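Local coordinates for flagellar protein FlgA (Thermotoga maritima, PDB 3FRN), which probably acts as a periplasmic chaperone for assembly of the P-ring in the flagellar basal body, at residues R140-V145 / K167-E172; V146-N151 / T197-D202; N151-D156 / R190-E195; G186-R191 / M203-P208. All coordinates share one frame; numbering follows the deposited sequence. Where two conformers were deposited one is given.

Interaction 1 of 4, residues R140-V145 / K167-E172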
loop_
_atom_site.group_PDB
_atom_site.type_symbol
_atom_site.label_atom_id
_atom_site.label_comp_id
_atom_site.label_asym_id
_atom_site.label_seq_id
_atom_site.Cartn_x
_atom_site.Cartn_y
_atom_site.Cartn_z
ATOM N N ARG A 140 -5.901 -2.911 3.987
ATOM C CA ARG A 140 -5.072 -3.453 2.912
ATOM C C ARG A 140 -5.327 -2.705 1.616
ATOM O O ARG A 140 -6.472 -2.409 1.279
ATOM C CB ARG A 140 -5.402 -4.925 2.659
ATOM C CG ARG A 140 -4.813 -5.901 3.653
ATOM C CD ARG A 140 -5.160 -7.332 3.261
ATOM N NE ARG A 140 -4.498 -8.320 4.113
ATOM C CZ ARG A 140 -4.795 -9.618 4.130
ATOM N NH1 ARG A 140 -5.751 -10.100 3.343
ATOM N NH2 ARG A 140 -4.137 -10.438 4.940
ATOM N N LYS A 141 -4.253 -2.412 0.890
ATOM C CA LYS A 141 -4.359 -1.941 -0.485
ATOM C C LYS A 141 -3.439 -2.805 -1.336
ATOM O O LYS A 141 -2.224 -2.580 -1.398
ATOM C CB LYS A 141 -3.996 -0.465 -0.602
ATOM C CG LYS A 141 -4.382 0.150 -1.939
ATOM C CD LYS A 141 -4.134 1.645 -1.927
ATOM C CE LYS A 141 -4.980 2.346 -2.968
ATOM N NZ LYS A 141 -5.063 3.812 -2.703
ATOM N N GLU A 142 -4.031 -3.813 -1.967
ATOM C CA GLU A 142 -3.284 -4.781 -2.752
ATOM C C GLU A 142 -3.289 -4.339 -4.205
ATOM O O GLU A 142 -4.349 -4.129 -4.783
ATOM C CB GLU A 142 -3.907 -6.172 -2.602
ATOM C CG GLU A 142 -2.922 -7.332 -2.766
ATOM C CD GLU A 142 -2.082 -7.597 -1.520
ATOM O OE1 GLU A 142 -1.096 -8.364 -1.629
ATOM O OE2 GLU A 142 -2.404 -7.050 -0.439
ATOM N N ARG A 143 -2.101 -4.185 -4.787
ATOM C CA ARG A 143 -1.975 -3.671 -6.153
ATOM C C ARG A 143 -0.787 -4.304 -6.857
ATOM O O ARG A 143 0.083 -4.878 -6.214
ATOM C CB ARG A 143 -1.805 -2.150 -6.132
ATOM C CG ARG A 143 -2.822 -1.391 -6.976
ATOM C CD ARG A 143 -4.140 -1.240 -6.229
ATOM N NE ARG A 143 -5.227 -0.738 -7.067
ATOM C CZ ARG A 143 -5.931 -1.470 -7.932
ATOM N NH1 ARG A 143 -6.902 -0.902 -8.635
ATOM N NH2 ARG A 143 -5.672 -2.760 -8.109
ATOM N N ASN A 144 -0.760 -4.200 -8.181
ATOM C CA ASN A 144 0.396 -4.640 -8.954
ATOM C C ASN A 144 1.482 -3.576 -8.986
ATOM O O ASN A 144 1.278 -2.484 -9.510
ATOM C CB ASN A 144 -0.011 -5.037 -10.370
ATOM C CG ASN A 144 -0.615 -6.426 -10.431
ATOM O OD1 ASN A 144 0.101 -7.430 -10.441
ATOM N ND2 ASN A 144 -1.938 -6.492 -10.479
ATOM N N VAL A 145 2.630 -3.900 -8.400
ATOM C CA VAL A 145 3.755 -2.971 -8.340
ATOM C C VAL A 145 4.952 -3.463 -9.163
ATOM O O VAL A 145 5.030 -4.633 -9.526
ATOM C CB VAL A 145 4.197 -2.682 -6.881
ATOM C CG1 VAL A 145 3.073 -2.022 -6.091
ATOM C CG2 VAL A 145 4.667 -3.949 -6.208
ATOM N N LYS A 167 1.946 -8.440 -7.627
ATOM C CA LYS A 167 0.922 -8.005 -6.670
ATOM C C LYS A 167 1.520 -7.845 -5.267
ATOM O O LYS A 167 2.176 -8.759 -4.771
ATOM C CB LYS A 167 -0.243 -9.003 -6.645
ATOM C CG LYS A 167 -1.469 -8.592 -7.465
ATOM C CD LYS A 167 -2.637 -8.201 -6.563
ATOM C CE LYS A 167 -3.864 -7.729 -7.356
ATOM N NZ LYS A 167 -3.901 -6.241 -7.577
ATOM N N ARG A 168 1.312 -6.685 -4.643
ATOM C CA ARG A 168 1.827 -6.422 -3.290
ATOM C C ARG A 168 0.868 -5.557 -2.462
ATOM O O ARG A 168 0.052 -4.820 -3.014
ATOM C CB ARG A 168 3.187 -5.710 -3.354
ATOM C CG ARG A 168 4.384 -6.557 -3.775
ATOM C CD ARG A 168 4.958 -7.392 -2.632
ATOM N NE ARG A 168 6.415 -7.520 -2.729
ATOM C CZ ARG A 168 7.051 -8.363 -3.539
ATOM N NH1 ARG A 168 8.378 -8.395 -3.554
ATOM N NH2 ARG A 168 6.366 -9.175 -4.334
ATOM N N ASN A 169 0.982 -5.643 -1.138
ATOM C CA ASN A 169 0.273 -4.734 -0.242
ATOM C C ASN A 169 1.011 -3.403 -0.157
ATOM O O ASN A 169 2.082 -3.307 0.445
ATOM C CB ASN A 169 0.105 -5.352 1.155
ATOM C CG ASN A 169 -0.787 -4.517 2.087
ATOM O OD1 ASN A 169 -1.321 -3.459 1.716
ATOM N ND2 ASN A 169 -0.948 -5.002 3.311
ATOM N N VAL A 170 0.410 -2.382 -0.759
ATOM C CA VAL A 170 0.967 -1.034 -0.810
ATOM C C VAL A 170 1.096 -0.426 0.586
ATOM O O VAL A 170 1.921 0.449 0.806
ATOM C CB VAL A 170 0.120 -0.121 -1.749
ATOM C CG1 VAL A 170 0.660 1.316 -1.793
ATOM C CG2 VAL A 170 0.060 -0.721 -3.157
ATOM N N PHE A 171 0.306 -0.917 1.537
ATOM C CA PHE A 171 0.364 -0.397 2.904
ATOM C C PHE A 171 1.485 -1.029 3.728
ATOM O O PHE A 171 1.677 -0.679 4.892
ATOM C CB PHE A 171 -0.979 -0.576 3.618
ATOM C CG PHE A 171 -2.074 0.319 3.106
ATOM C CD1 PHE A 171 -1.793 1.409 2.288
ATOM C CD2 PHE A 171 -3.389 0.089 3.474
ATOM C CE1 PHE A 171 -2.805 2.228 1.823
ATOM C CE2 PHE A 171 -4.401 0.905 3.021
ATOM C CZ PHE A 171 -4.112 1.977 2.195
ATOM N N GLU A 172 2.205 -1.969 3.115
ATOM C CA GLU A 172 3.365 -2.614 3.725
ATOM C C GLU A 172 4.627 -2.364 2.891
ATOM O O GLU A 172 5.599 -3.106 2.989
ATOM C CB GLU A 172 3.119 -4.117 3.880
ATOM C CG GLU A 172 2.364 -4.505 5.153
ATOM C CD GLU A 172 1.881 -5.957 5.143
ATOM O OE1 GLU A 172 2.362 -6.757 5.977
ATOM O OE2 GLU A 172 1.019 -6.302 4.304
HETATM O O HOH W 1 -2.155 -6.698 5.567
#
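Asn169 OD1 takes two backbone N-H groups, which come to it from opposite faces of the amide plane: Lys141 N across the contact, with N to Asn169 OD1 3.2 Å, and Phe171 N of its own segment, at 3.0 Å from the same OD1. The second bond makes an Asx turn, which carries the chain from strand 163-169 into the short 3-10 segment 170-171. Asparagine suits the place because its ND2 also donates to Glu172 OE2; with CG anti to the backbone N (chi1 -173°), the amide lies beside Lys141. The antiparallel pairing itself centres on Arg143 and Arg168, whose backbones bond both ways, and Val170 N adds a bond to Lys141 O at 2.7 Å. At the close of the turn the Phe171 ring lies flat against aliphatic carbon: Lys141 CB sits over its centre, 3.7 Å from the centroid, a CH-pi contact that leaves the lysine amine to reach Lys90 O. Val145 CG2 meets the bent chain of Arg168 at CG, 3.6 Å away, while that guanidinium forms a salt bridge with Glu166. The contact thus joins the later part of strand 132-148 to the C-terminal end of strand 163-169, its antiparallel neighbour, with Phe171 packed on the loop at Ala89.

Interaction 2 of 4, residues V146-N151 / T197-D202; sequences VVLKRN and TVLTAD
In the SAF region, the end of strand 132-148 is bridged by the loop that leads to strand 204-205, with the backbones of Val147 and Val198 paired in a single bridge. Two hydrogen bonds flank that pair. Leu199 N donates to Val146 O at 3.0 Å in a nearly straight bond, and Leu148 N reaches Thr197 O at 3.1 Å from above the carbonyl plane. Around them the contact is apolar, as fits a buried place. Leu199 sends its CD2 between two partners, Val146 CG1 and Leu148 CD2, each 3.9 Å from it. Val146 can meet it because its CG1 stands anti to the backbone N (chi1 166°), and the side chains of Leu148 and Leu199 cross at about a right angle and touch through their delta methyls. Val147 and Val198 touch through their CG2 methyls, Val147 CG2 to Val198 CG2 being 3.9 Å. Branched aliphatic residues suit these positions, since they fill space and ask for no polar partner. With an alanine at Leu148 both delta methyls go, and Leu199 would probably lose packing on one side and be left freer to turn. Val146 from the strand and Leu199 from the loop both pack on Val163 of strand 163-169 and Val184 of helix 181-184, so strand and loop share these neighbours.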
loop_
_atom_site.group_PDB
_atom_site.type_symbol
_atom_site.label_atom_id
_atom_site.label_comp_id
_atom_site.label_asym_id
_atom_site.label_seq_id
_atom_site.Cartn_x
_atom_site.Cartn_y
_atom_site.Cartn_z
ATOM N N VAL A 146 5.877 -2.552 -9.448
ATOM C CA VAL A 146 7.060 -2.846 -10.242
ATOM C C VAL A 146 8.168 -3.423 -9.358
ATOM O O VAL A 146 8.610 -2.788 -8.401
ATOM C CB VAL A 146 7.542 -1.578 -10.998
ATOM C CG1 VAL A 146 8.942 -1.760 -11.544
ATOM C CG2 VAL A 146 6.576 -1.235 -12.123
ATOM N N VAL A 147 8.601 -4.638 -9.688
ATOM C CA VAL A 147 9.601 -5.360 -8.902
ATOM C C VAL A 147 10.783 -5.729 -9.804
ATOM O O VAL A 147 10.593 -6.058 -10.975
ATOM C CB VAL A 147 8.974 -6.629 -8.241
ATOM C CG1 VAL A 147 10.037 -7.568 -7.674
ATOM C CG2 VAL A 147 7.989 -6.233 -7.146
ATOM N N LEU A 148 11.996 -5.661 -9.260
ATOM C CA LEU A 148 13.214 -5.982 -10.017
ATOM C C LEU A 148 13.364 -7.449 -10.432
ATOM O O LEU A 148 13.220 -8.362 -9.610
ATOM C CB LEU A 148 14.456 -5.528 -9.245
ATOM C CG LEU A 148 14.732 -4.018 -9.262
ATOM C CD1 LEU A 148 16.027 -3.723 -8.545
ATOM C CD2 LEU A 148 14.789 -3.474 -10.685
ATOM N N LYS A 149 13.653 -7.658 -11.719
ATOM C CA LYS A 149 14.015 -8.979 -12.255
ATOM C C LYS A 149 15.487 -9.296 -12.017
ATOM O O LYS A 149 15.862 -10.459 -11.938
ATOM C CB LYS A 149 13.758 -9.061 -13.766
ATOM C CG LYS A 149 12.318 -9.301 -14.168
ATOM C CD LYS A 149 12.063 -8.795 -15.579
ATOM C CE LYS A 149 12.183 -9.868 -16.622
ATOM N NZ LYS A 149 11.800 -9.315 -17.952
ATOM N N ARG A 150 16.317 -8.260 -11.923
ATOM C CA ARG A 150 17.761 -8.446 -11.800
ATOM C C ARG A 150 18.419 -7.338 -10.984
ATOM O O ARG A 150 17.818 -6.287 -10.758
ATOM C CB ARG A 150 18.398 -8.542 -13.191
ATOM C CG ARG A 150 18.129 -7.337 -14.076
ATOM C CD ARG A 150 18.276 -7.664 -15.564
ATOM N NE ARG A 150 19.588 -8.202 -15.932
ATOM C CZ ARG A 150 20.710 -7.488 -16.041
ATOM N NH1 ARG A 150 20.717 -6.179 -15.784
ATOM N NH2 ARG A 150 21.840 -8.092 -16.398
ATOM N N ASN A 151 19.651 -7.587 -10.542
ATOM C CA ASN A 151 20.426 -6.605 -9.781
ATOM C C ASN A 151 20.801 -5.403 -10.627
ATOM O O ASN A 151 21.134 -5.539 -11.805
ATOM C CB ASN A 151 21.696 -7.234 -9.206
ATOM C CG ASN A 151 21.407 -8.407 -8.293
ATOM O OD1 ASN A 151 20.250 -8.721 -8.007
ATOM N ND2 ASN A 151 22.462 -9.067 -7.833
ATOM N N THR A 197 13.556 -6.553 -5.221
ATOM C CA THR A 197 13.318 -5.257 -4.610
ATOM C C THR A 197 12.165 -4.537 -5.301
ATOM O O THR A 197 12.215 -4.279 -6.507
ATOM C CB THR A 197 14.594 -4.376 -4.639
ATOM O OG1 THR A 197 15.637 -5.020 -3.892
ATOM C CG2 THR A 197 14.333 -3.010 -4.040
ATOM N N VAL A 198 11.130 -4.240 -4.516
ATOM C CA VAL A 198 10.011 -3.394 -4.937
ATOM C C VAL A 198 10.544 -2.001 -5.154
ATOM O O VAL A 198 11.107 -1.400 -4.233
ATOM C CB VAL A 198 8.915 -3.314 -3.858
ATOM C CG1 VAL A 198 7.796 -2.358 -4.287
ATOM C CG2 VAL A 198 8.365 -4.698 -3.550
ATOM N N LEU A 199 10.371 -1.496 -6.370
ATOM C CA LEU A 199 10.928 -0.215 -6.758
ATOM C C LEU A 199 10.083 0.871 -6.136
ATOM O O LEU A 199 8.866 0.763 -6.114
ATOM C CB LEU A 199 10.955 -0.089 -8.287
ATOM C CG LEU A 199 12.324 0.166 -8.922
ATOM C CD1 LEU A 199 13.424 -0.474 -8.103
ATOM C CD2 LEU A 199 12.380 -0.377 -10.337
ATOM N N THR A 200 10.730 1.893 -5.586
ATOM C CA THR A 200 10.015 3.039 -5.042
ATOM C C THR A 200 10.613 4.353 -5.542
ATOM O O THR A 200 11.788 4.410 -5.898
ATOM C CB THR A 200 9.978 3.054 -3.481
ATOM O OG1 THR A 200 11.301 3.214 -2.960
ATOM C CG2 THR A 200 9.344 1.782 -2.904
ATOM N N ALA A 201 9.793 5.404 -5.541
ATOM C CA ALA A 201 10.170 6.726 -6.028
ATOM C C ALA A 201 11.505 7.255 -5.489
ATOM O O ALA A 201 12.274 7.885 -6.218
ATOM C CB ALA A 201 9.047 7.712 -5.742
ATOM N N ASP A 202 11.790 6.952 -4.227
ATOM C CA ASP A 202 12.976 7.469 -3.544
ATOM C C ASP A 202 14.275 6.769 -3.942
ATOM O O ASP A 202 15.351 7.141 -3.479
ATOM C CB ASP A 202 12.787 7.385 -2.026
ATOM C CG ASP A 202 12.299 6.019 -1.571
ATOM O OD1 ASP A 202 11.084 5.738 -1.696
ATOM O OD2 ASP A 202 13.131 5.231 -1.078
#

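Interaction 3 of 4, residues N151-D156 / R190-E195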
loop_
_atom_site.group_PDB
_atom_site.type_symbol
_atom_site.label_atom_id
_atom_site.label_comp_id
_atom_site.label_asym_id
_atom_site.label_seq_id
_atom_site.Cartn_x
_atom_site.Cartn_y
_atom_site.Cartn_z
ATOM N N ASN A 151 19.651 -7.587 -10.542
ATOM C CA ASN A 151 20.426 -6.605 -9.781
ATOM C C ASN A 151 20.801 -5.403 -10.627
ATOM O O ASN A 151 21.134 -5.539 -11.805
ATOM C CB ASN A 151 21.696 -7.234 -9.206
ATOM C CG ASN A 151 21.407 -8.407 -8.293
ATOM O OD1 ASN A 151 20.250 -8.721 -8.007
ATOM N ND2 ASN A 151 22.462 -9.067 -7.833
ATOM N N ILE A 152 20.732 -4.224 -10.022
ATOM C CA ILE A 152 21.063 -2.983 -10.707
ATOM C C ILE A 152 21.980 -2.132 -9.828
ATOM O O ILE A 152 21.990 -2.286 -8.606
ATOM C CB ILE A 152 19.796 -2.179 -11.084
ATOM C CG1 ILE A 152 19.027 -1.777 -9.823
ATOM C CG2 ILE A 152 18.908 -2.980 -12.057
ATOM C CD1 ILE A 152 18.011 -0.723 -10.050
ATOM N N ASN A 153 22.748 -1.245 -10.453
ATOM C CA ASN A 153 23.760 -0.471 -9.745
ATOM C C ASN A 153 23.436 1.025 -9.768
ATOM O O ASN A 153 22.528 1.466 -10.482
ATOM C CB ASN A 153 25.146 -0.755 -10.348
ATOM C CG ASN A 153 26.294 -0.591 -9.341
ATOM O OD1 ASN A 153 26.091 -0.199 -8.190
ATOM N ND2 ASN A 153 27.511 -0.882 -9.792
ATOM N N VAL A 154 24.165 1.787 -8.956
ATOM C CA VAL A 154 24.088 3.242 -8.948
ATOM C C VAL A 154 24.370 3.734 -10.361
ATOM O O VAL A 154 25.370 3.354 -10.969
ATOM C CB VAL A 154 25.139 3.845 -7.978
ATOM C CG1 VAL A 154 25.092 5.365 -7.978
ATOM C CG2 VAL A 154 24.941 3.307 -6.576
ATOM N N GLY A 155 23.467 4.547 -10.898
ATOM C CA GLY A 155 23.664 5.120 -12.228
ATOM C C GLY A 155 23.087 4.319 -13.382
ATOM O O GLY A 155 23.041 4.808 -14.506
ATOM N N ASP A 156 22.646 3.093 -13.117
ATOM C CA ASP A 156 22.021 2.285 -14.161
ATOM C C ASP A 156 20.676 2.860 -14.612
ATOM O O ASP A 156 19.870 3.268 -13.795
ATOM C CB ASP A 156 21.851 0.832 -13.696
ATOM C CG ASP A 156 23.155 0.036 -13.754
ATOM O OD1 ASP A 156 24.170 0.579 -14.257
ATOM O OD2 ASP A 156 23.164 -1.135 -13.300
ATOM N N ARG A 190 19.425 5.331 -8.070
ATOM C CA ARG A 190 20.276 6.050 -7.130
ATOM C C ARG A 190 21.091 5.063 -6.304
ATOM O O ARG A 190 21.982 5.458 -5.551
ATOM C CB ARG A 190 19.444 6.950 -6.208
ATOM C CG ARG A 190 18.643 8.039 -6.923
ATOM C CD ARG A 190 17.725 8.784 -5.966
ATOM N NE ARG A 190 18.346 10.005 -5.465
ATOM C CZ ARG A 190 17.915 11.234 -5.743
ATOM N NH1 ARG A 190 18.550 12.286 -5.246
ATOM N NH2 ARG A 190 16.847 11.417 -6.509
ATOM N N ARG A 191 20.778 3.776 -6.430
ATOM C CA ARG A 191 21.439 2.761 -5.606
ATOM C C ARG A 191 21.675 1.391 -6.245
ATOM O O ARG A 191 21.141 1.066 -7.317
ATOM C CB ARG A 191 20.747 2.599 -4.238
ATOM C CG ARG A 191 19.257 2.836 -4.207
ATOM C CD ARG A 191 18.793 3.020 -2.770
ATOM N NE ARG A 191 19.544 4.082 -2.102
ATOM C CZ ARG A 191 19.163 5.357 -2.049
ATOM N NH1 ARG A 191 18.026 5.749 -2.615
ATOM N NH2 ARG A 191 19.922 6.247 -1.423
ATOM N N TYR A 192 22.504 0.604 -5.565
ATOM C CA TYR A 192 22.639 -0.802 -5.866
ATOM C C TYR A 192 21.491 -1.562 -5.204
ATOM O O TYR A 192 21.393 -1.632 -3.975
ATOM C CB TYR A 192 23.995 -1.334 -5.394
ATOM C CG TYR A 192 24.131 -2.836 -5.507
ATOM C CD1 TYR A 192 23.976 -3.654 -4.391
ATOM C CD2 TYR A 192 24.412 -3.440 -6.730
ATOM C CE1 TYR A 192 24.100 -5.033 -4.487
ATOM C CE2 TYR A 192 24.533 -4.817 -6.840
ATOM C CZ TYR A 192 24.378 -5.607 -5.714
ATOM O OH TYR A 192 24.504 -6.973 -5.812
ATOM N N LEU A 193 20.626 -2.127 -6.034
ATOM C CA LEU A 193 19.477 -2.883 -5.561
ATOM C C LEU A 193 19.595 -4.322 -6.046
ATOM O O LEU A 193 20.163 -4.581 -7.107
ATOM C CB LEU A 193 18.183 -2.241 -6.080
ATOM C CG LEU A 193 17.453 -1.126 -5.319
ATOM C CD1 LEU A 193 18.156 -0.700 -4.035
ATOM C CD2 LEU A 193 17.192 0.073 -6.227
ATOM N N LYS A 194 19.080 -5.259 -5.255
ATOM C CA LYS A 194 19.112 -6.666 -5.619
ATOM C C LYS A 194 17.767 -7.054 -6.214
ATOM O O LYS A 194 16.772 -6.384 -5.976
ATOM C CB LYS A 194 19.426 -7.536 -4.393
ATOM C CG LYS A 194 20.840 -7.374 -3.819
ATOM C CD LYS A 194 21.816 -8.388 -4.397
ATOM C CE LYS A 194 21.886 -9.661 -3.563
ATOM N NZ LYS A 194 23.029 -10.541 -3.968
ATOM N N GLU A 195 17.745 -8.134 -6.988
ATOM C CA GLU A 195 16.509 -8.697 -7.533
ATOM C C GLU A 195 15.473 -8.913 -6.419
ATOM O O GLU A 195 15.826 -9.251 -5.287
ATOM C CB GLU A 195 16.830 -10.019 -8.251
ATOM C CG GLU A 195 15.623 -10.826 -8.723
ATOM C CD GLU A 195 15.947 -12.291 -8.998
ATOM O OE1 GLU A 195 15.006 -13.047 -9.321
ATOM O OE2 GLU A 195 17.130 -12.692 -8.889
#
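Residues 151-154 run almost antiparallel to 190-195, their end-to-end directions 173° apart, and pair through one antiparallel bridge in which Ile152 and Leu193 bond both ways: Ile152 N to Leu193 O is 3.0 Å and Leu193 N to Ile152 O 2.9 Å. Past the bridge, segment 151-156 folds into a type II beta turn from Asn153 to Asp156, with Gly155 taking the positive phi (91°) that a side chain would make crowded. Asp156 OD2 accepts from Asn153 N and steadies the turn. Ile152 and Leu193 lie side by side, pointing the same way, Ile152 CG1 to Leu193 CB 3.9 Å, and give this mainly exposed contact its apolar part. Tyr192 lays its ring beside the backbone of segment 151-156, Tyr192 CD2 being 3.3 Å from Ile152 O, with its plane steeply turned against the amides of Asn151 and Asn153. At the far end Asn151 closes the pairing with its side chain, which lies alongside Lys194: Asn151 OD1 accepts from Glu195 N at 2.8 Å, the donor tilted 23° from the carbonyl plane.

Interaction 4 of 4, residues G186-R191 / M203-P208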
loop_
_atom_site.group_PDB
_atom_site.type_symbol
_atom_site.label_atom_id
_atom_site.label_comp_id
_atom_site.label_asym_id
_atom_site.label_seq_id
_atom_site.Cartn_x
_atom_site.Cartn_y
_atom_site.Cartn_z
ATOM N N GLY A 186 13.580 4.456 -18.170
ATOM C CA GLY A 186 14.263 5.705 -18.446
ATOM C C GLY A 186 14.821 6.339 -17.189
ATOM O O GLY A 186 15.682 7.216 -17.267
ATOM N N LYS A 187 14.335 5.898 -16.029
ATOM C CA LYS A 187 14.807 6.412 -14.752
ATOM C C LYS A 187 16.185 5.859 -14.444
ATOM O O LYS A 187 16.559 4.794 -14.926
ATOM C CB LYS A 187 13.848 6.056 -13.611
ATOM C CG LYS A 187 12.498 6.770 -13.646
ATOM C CD LYS A 187 12.515 8.061 -12.858
ATOM C CE LYS A 187 11.181 8.798 -12.975
ATOM N NZ LYS A 187 10.096 8.182 -12.152
ATOM N N ILE A 188 16.920 6.591 -13.617
ATOM C CA ILE A 188 18.284 6.250 -13.250
ATOM C C ILE A 188 18.306 5.839 -11.776
ATOM O O ILE A 188 17.849 6.583 -10.919
ATOM C CB ILE A 188 19.231 7.458 -13.536
ATOM C CG1 ILE A 188 19.321 7.694 -15.048
ATOM C CG2 ILE A 188 20.621 7.240 -12.950
ATOM C CD1 ILE A 188 19.927 9.009 -15.432
ATOM N N SER A 189 18.820 4.650 -11.498
ATOM C CA SER A 189 18.926 4.146 -10.136
ATOM C C SER A 189 19.873 4.980 -9.271
ATOM O O SER A 189 20.991 5.288 -9.675
ATOM C CB SER A 189 19.415 2.704 -10.152
ATOM O OG SER A 189 19.408 2.167 -8.839
ATOM N N ARG A 190 19.425 5.331 -8.070
ATOM C CA ARG A 190 20.276 6.050 -7.130
ATOM C C ARG A 190 21.091 5.063 -6.304
ATOM O O ARG A 190 21.982 5.458 -5.551
ATOM C CB ARG A 190 19.444 6.950 -6.208
ATOM C CG ARG A 190 18.643 8.039 -6.923
ATOM C CD ARG A 190 17.725 8.784 -5.966
ATOM N NE ARG A 190 18.346 10.005 -5.465
ATOM C CZ ARG A 190 17.915 11.234 -5.743
ATOM N NH1 ARG A 190 18.550 12.286 -5.246
ATOM N NH2 ARG A 190 16.847 11.417 -6.509
ATOM N N ARG A 191 20.778 3.776 -6.430
ATOM C CA ARG A 191 21.439 2.761 -5.606
ATOM C C ARG A 191 21.675 1.391 -6.245
ATOM O O ARG A 191 21.141 1.066 -7.317
ATOM C CB ARG A 191 20.747 2.599 -4.238
ATOM C CG ARG A 191 19.257 2.836 -4.207
ATOM C CD ARG A 191 18.793 3.020 -2.770
ATOM N NE ARG A 191 19.544 4.082 -2.102
ATOM C CZ ARG A 191 19.163 5.357 -2.049
ATOM N NH1 ARG A 191 18.026 5.749 -2.615
ATOM N NH2 ARG A 191 19.922 6.247 -1.423
ATOM N N MET A 203 14.181 5.759 -4.802
ATOM C CA MET A 203 15.358 4.975 -5.182
ATOM C C MET A 203 15.877 5.322 -6.564
ATOM O O MET A 203 16.961 4.886 -6.970
ATOM C CB MET A 203 15.031 3.489 -5.122
ATOM C CG MET A 203 14.491 3.067 -3.779
ATOM S SD MET A 203 14.666 1.321 -3.477
ATOM C CE MET A 203 13.544 0.660 -4.645
ATOM N N VAL A 204 15.089 6.108 -7.285
ATOM C CA VAL A 204 15.383 6.422 -8.666
ATOM C C VAL A 204 15.352 7.928 -8.857
ATOM O O VAL A 204 14.822 8.660 -8.024
ATOM C CB VAL A 204 14.374 5.736 -9.636
ATOM C CG1 VAL A 204 14.438 4.223 -9.513
ATOM C CG2 VAL A 204 12.955 6.231 -9.403
ATOM N N LYS A 205 15.945 8.393 -9.948
ATOM C CA LYS A 205 15.828 9.792 -10.314
ATOM C C LYS A 205 15.617 9.890 -11.800
ATOM O O LYS A 205 15.939 8.961 -12.540
ATOM C CB LYS A 205 17.054 10.599 -9.874
ATOM C CG LYS A 205 18.362 10.211 -10.518
ATOM C CD LYS A 205 19.462 11.140 -10.053
ATOM C CE LYS A 205 20.818 10.643 -10.503
ATOM N NZ LYS A 205 21.889 11.095 -9.570
ATOM N N ASP A 206 15.062 11.015 -12.228
ATOM C CA ASP A 206 14.817 11.271 -13.634
ATOM C C ASP A 206 16.128 11.434 -14.406
ATOM O O ASP A 206 17.146 11.816 -13.823
ATOM C CB ASP A 206 13.934 12.509 -13.778
ATOM C CG ASP A 206 12.490 12.245 -13.380
ATOM O OD1 ASP A 206 11.639 12.121 -14.289
ATOM O OD2 ASP A 206 12.202 12.151 -12.165
ATOM N N PRO A 207 16.121 11.107 -15.713
ATOM C CA PRO A 207 17.279 11.403 -16.565
ATOM C C PRO A 207 17.525 12.912 -16.678
ATOM O O PRO A 207 16.567 13.691 -16.661
ATOM C CB PRO A 207 16.873 10.821 -17.924
ATOM C CG PRO A 207 15.379 10.750 -17.885
ATOM C CD PRO A 207 15.049 10.428 -16.462
ATOM N N PRO A 208 18.802 13.329 -16.754
ATOM C CA PRO A 208 19.155 14.758 -16.823
ATOM C C PRO A 208 18.781 15.360 -18.163
ATOM O O PRO A 208 18.751 14.647 -19.159
ATOM C CB PRO A 208 20.678 14.763 -16.644
ATOM C CG PRO A 208 21.035 13.400 -16.149
ATOM C CD PRO A 208 20.005 12.482 -16.736
#
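Gly186 O rests against the ring of Pro207, with its CD 3.4 Å away; at the positive phi of Gly186 a CB would be jammed against the carbonyl O of the residue before, so glycine suits the place. Lys187 follows, its chain bent at chi2, with CD 3.6 Å from Lys205 O and touching Val204 CG2, while CE passes beside the carboxylate of Asp206; Lys187 NZ stays 4.5 Å from Asp206 OD2, beyond a salt bridge, and makes a weak hydrogen bond to Glu183 O. Were Lys187 shortened to a serine, Asp206 would probably lose a neighbouring positive charge and Val204 the aliphatic chain beside it. Ile188 forms the antiparallel hydrogen-bonded pair with Lys205: Ile188 N to Lys205 O is 2.8 Å and almost straight, and Lys205 N returns the bond to Ile188 O. Ile188 CD1 reaches Pro208 CD at 3.7 Å, apolar against apolar. Ser189 and Val204 form a non-hydrogen-bonded pair, both side chains on one face, and the serine hydroxyl turns back to Arg191 O, bonding in the carbonyl plane at 2.6 Å from Ser189 OG. Arg190 N donates to Met203 O at 2.7 Å, and its side chain, bent at chi3, crosses that of Lys205, with Arg190 NH2 3.5 Å from Lys205 CB. Arg191 brings NH1 near Met203 CA. Backbone bonds therefore supply the directional grip, while the long basic chains contribute largely packing, and none makes a salt bridge across the contact.

In the fold
Interaction 2 is the buried member of the set, built of valine and leucine methyls, whereas interactions 1, 3 and 4 lie at the surface and rely more on backbone bonds, amides and the carbons of charged chains. Interactions 1 and 2 both use strand 132-148 and touch where Arg168 and Val145 pack on Val198. Interaction 3 is nested within the chain loop that interaction 2 closes, sharing Asn151, and it shares Arg190 and Arg191 with interaction 4. Probable backbone hydrogen bonds between Ser189 and both Gly155 and Asp156 join those two. Interactions 1 and 4 stay apart, their nearest atoms about 10 Å from each other.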